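Long-range contact in putative major capsid protein (Cafeteriavirus-dependent mavirus, PDB 6G44), which probably forms the building blocks of the virophage's capsid shell, as trimers of a double jelly-roll subunit: residues 336-341 against 471-476. Sequence-based numbering, arbitrary orientation. Where two conformers were deposited one is given.
Sequences AVMVSQ and EVFSIR
A336 and F473 face each other as a hydrogen-bonded antiparallel pair, and the small residue makes room for the large one: the methyl of A336 lies against the base of the phenylalanine, its CB 4.3 Å from F473 CB. With CG anti to its own carbonyl carbon (chi1 -63°), the phenylalanine leans along the strand toward M338, leaving A336 O at the ring edge, 3.8 Å from CD1. M338 meets the ring farther out. Its chain runs out from the sheet and then bends at chi3 (82°), which carries the terminal CE to 4.0 Å from F473 CE1; the methyl comes to the ring at a slant. On another side, CD1 of I475 reaches back to 4.4 Å from A336 CB, so the short alanine methyl sits low beside the larger side chains of F473 and I475. Beneath this relief two backbone hydrogen bonds join A336 and F473, where F473 N gives A336 O a nearly straight 2.8 Å bond, and two more join M338 and E471. V337 and V472 form the intervening non-hydrogen-bonded pair and put their branches on the other face of the sheet. Beyond M338 the apolar surface turns polar: S340 OG lies 4.0 Å from E471 OE1, with a water between them whose link to the carboxylate is too short to be trusted, and K128 hydrogen-bonds the serine hydroxyl. The example illustrates how alternation along two strands gives a sheet two differently shaped faces. L129 of helix 123-130 packs on A336, M338 and F473, while Q125 of that helix also touches F473. Strand 334-341 lies between strands 425-428 and 464-482, and the latter pairs on with strand 286-305, within the C-terminal jelly roll of the capsid protein.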
loop_
_atom_site.group_PDB
_atom_site.type_symbol
_atom_site.label_atom_id
_atom_site.label_comp_id
_atom_site.label_asym_id
_atom_site.label_seq_id
_atom_site.Cartn_x
_atom_site.Cartn_y
_atom_site.Cartn_z
ATOM N N ALA C 336 -10.976 -15.656 -19.498
ATOM C CA ALA C 336 -11.369 -14.260 -19.237
ATOM C C ALA C 336 -12.511 -13.902 -20.181
ATOM O O ALA C 336 -12.415 -14.154 -21.400
ATOM C CB ALA C 336 -10.207 -13.298 -19.407
ATOM N N VAL C 337 -13.553 -13.299 -19.638
ATOM C CA VAL C 337 -14.729 -12.885 -20.403
ATOM C C VAL C 337 -14.841 -11.375 -20.327
ATOM O O VAL C 337 -14.792 -10.794 -19.228
ATOM C CB VAL C 337 -16.007 -13.521 -19.824
ATOM C CG1 VAL C 337 -17.229 -13.117 -20.652
ATOM C CG2 VAL C 337 -15.872 -15.023 -19.768
ATOM N N MET C 338 -15.021 -10.730 -21.476
ATOM C CA MET C 338 -15.249 -9.299 -21.504
ATOM C C MET C 338 -16.127 -8.970 -22.692
ATOM O O MET C 338 -16.077 -9.679 -23.699
ATOM C CB MET C 338 -13.921 -8.524 -21.504
ATOM C CG MET C 338 -13.155 -8.337 -22.774
ATOM S SD MET C 338 -11.746 -7.183 -22.513
ATOM C CE MET C 338 -10.564 -8.298 -21.831
ATOM N N VAL C 339 -16.909 -7.911 -22.573
ATOM C CA VAL C 339 -17.769 -7.422 -23.645
ATOM C C VAL C 339 -17.326 -6.005 -23.966
ATOM O O VAL C 339 -17.495 -5.115 -23.141
ATOM C CB VAL C 339 -19.238 -7.478 -23.220
ATOM C CG1 VAL C 339 -20.132 -6.914 -24.336
ATOM C CG2 VAL C 339 -19.663 -8.895 -22.869
ATOM N N SER C 340 -16.750 -5.782 -25.156
ATOM C CA SER C 340 -16.095 -4.522 -25.512
ATOM C C SER C 340 -16.950 -3.710 -26.475
ATOM O O SER C 340 -17.562 -4.284 -27.387
ATOM C CB SER C 340 -14.715 -4.774 -26.157
ATOM O OG SER C 340 -13.756 -5.226 -25.208
ATOM N N GLN C 341 -16.970 -2.390 -26.290
ATOM C CA GLN C 341 -17.564 -1.488 -27.280
ATOM C C GLN C 341 -16.666 -1.579 -28.508
ATOM O O GLN C 341 -15.458 -1.347 -28.425
ATOM C CB GLN C 341 -17.592 -0.073 -26.710
ATOM C CG GLN C 341 -18.197 0.973 -27.632
ATOM C CD GLN C 341 -18.054 2.338 -27.024
ATOM O OE1 GLN C 341 -16.950 2.884 -26.965
ATOM N NE2 GLN C 341 -19.155 2.864 -26.489
ATOM N N GLU C 471 -16.016 -11.429 -25.974
ATOM C CA GLU C 471 -14.780 -12.145 -26.240
ATOM C C GLU C 471 -14.487 -13.054 -25.062
ATOM O O GLU C 471 -14.651 -12.645 -23.894
ATOM C CB GLU C 471 -13.614 -11.188 -26.422
ATOM C CG GLU C 471 -13.691 -10.317 -27.675
ATOM C CD GLU C 471 -12.480 -9.402 -27.806
ATOM O OE1 GLU C 471 -12.342 -8.528 -26.922
ATOM O OE2 GLU C 471 -11.667 -9.552 -28.768
ATOM N N VAL C 472 -14.070 -14.278 -25.363
ATOM C CA VAL C 472 -13.648 -15.263 -24.368
ATOM C C VAL C 472 -12.207 -15.602 -24.688
ATOM O O VAL C 472 -11.902 -16.077 -25.788
ATOM C CB VAL C 472 -14.530 -16.525 -24.361
ATOM C CG1 VAL C 472 -14.056 -17.510 -23.295
ATOM C CG2 VAL C 472 -15.976 -16.104 -24.158
ATOM N N PHE C 473 -11.319 -15.313 -23.737
ATOM C CA PHE C 473 -9.903 -15.610 -23.887
ATOM C C PHE C 473 -9.527 -16.792 -23.035
ATOM O O PHE C 473 -10.111 -16.997 -21.974
ATOM C CB PHE C 473 -9.048 -14.438 -23.438
ATOM C CG PHE C 473 -9.253 -13.202 -24.244
ATOM C CD1 PHE C 473 -10.220 -12.281 -23.877
ATOM C CD2 PHE C 473 -8.487 -12.953 -25.374
ATOM C CE1 PHE C 473 -10.419 -11.116 -24.605
ATOM C CE2 PHE C 473 -8.711 -11.789 -26.128
ATOM C CZ PHE C 473 -9.668 -10.880 -25.729
ATOM N N SER C 474 -8.568 -17.586 -23.503
ATOM C CA SER C 474 -7.937 -18.617 -22.668
ATOM C C SER C 474 -6.553 -18.163 -22.270
ATOM O O SER C 474 -5.871 -17.506 -23.050
ATOM C CB SER C 474 -7.829 -19.955 -23.369
ATOM O OG SER C 474 -7.079 -19.824 -24.546
ATOM N N ILE C 475 -6.138 -18.574 -21.070
ATOM C CA ILE C 475 -4.783 -18.385 -20.605
ATOM C C ILE C 475 -4.277 -19.779 -20.328
ATOM O O ILE C 475 -4.770 -20.449 -19.418
ATOM C CB ILE C 475 -4.700 -17.493 -19.350
ATOM C CG1 ILE C 475 -5.315 -16.117 -19.663
ATOM C CG2 ILE C 475 -3.246 -17.348 -18.916
ATOM C CD1 ILE C 475 -6.628 -15.822 -18.997
ATOM N N ARG C 476 -3.308 -20.245 -21.121
ATOM C CA ARG C 476 -2.790 -21.600 -20.977
ATOM C C ARG C 476 -1.375 -21.610 -20.405
ATOM O O ARG C 476 -0.538 -20.774 -20.765
ATOM C CB ARG C 476 -2.751 -22.319 -22.320
ATOM C CG ARG C 476 -4.104 -22.765 -22.829
ATOM C CD ARG C 476 -3.889 -23.548 -24.110
ATOM N NE ARG C 476 -5.072 -24.313 -24.472
ATOM C CZ ARG C 476 -6.039 -23.882 -25.278
ATOM N NH1 ARG C 476 -7.062 -24.690 -25.539
ATOM N NH2 ARG C 476 -6.004 -22.675 -25.824
HETATM O O HOH W 1 -14.269 -7.878 -25.613
#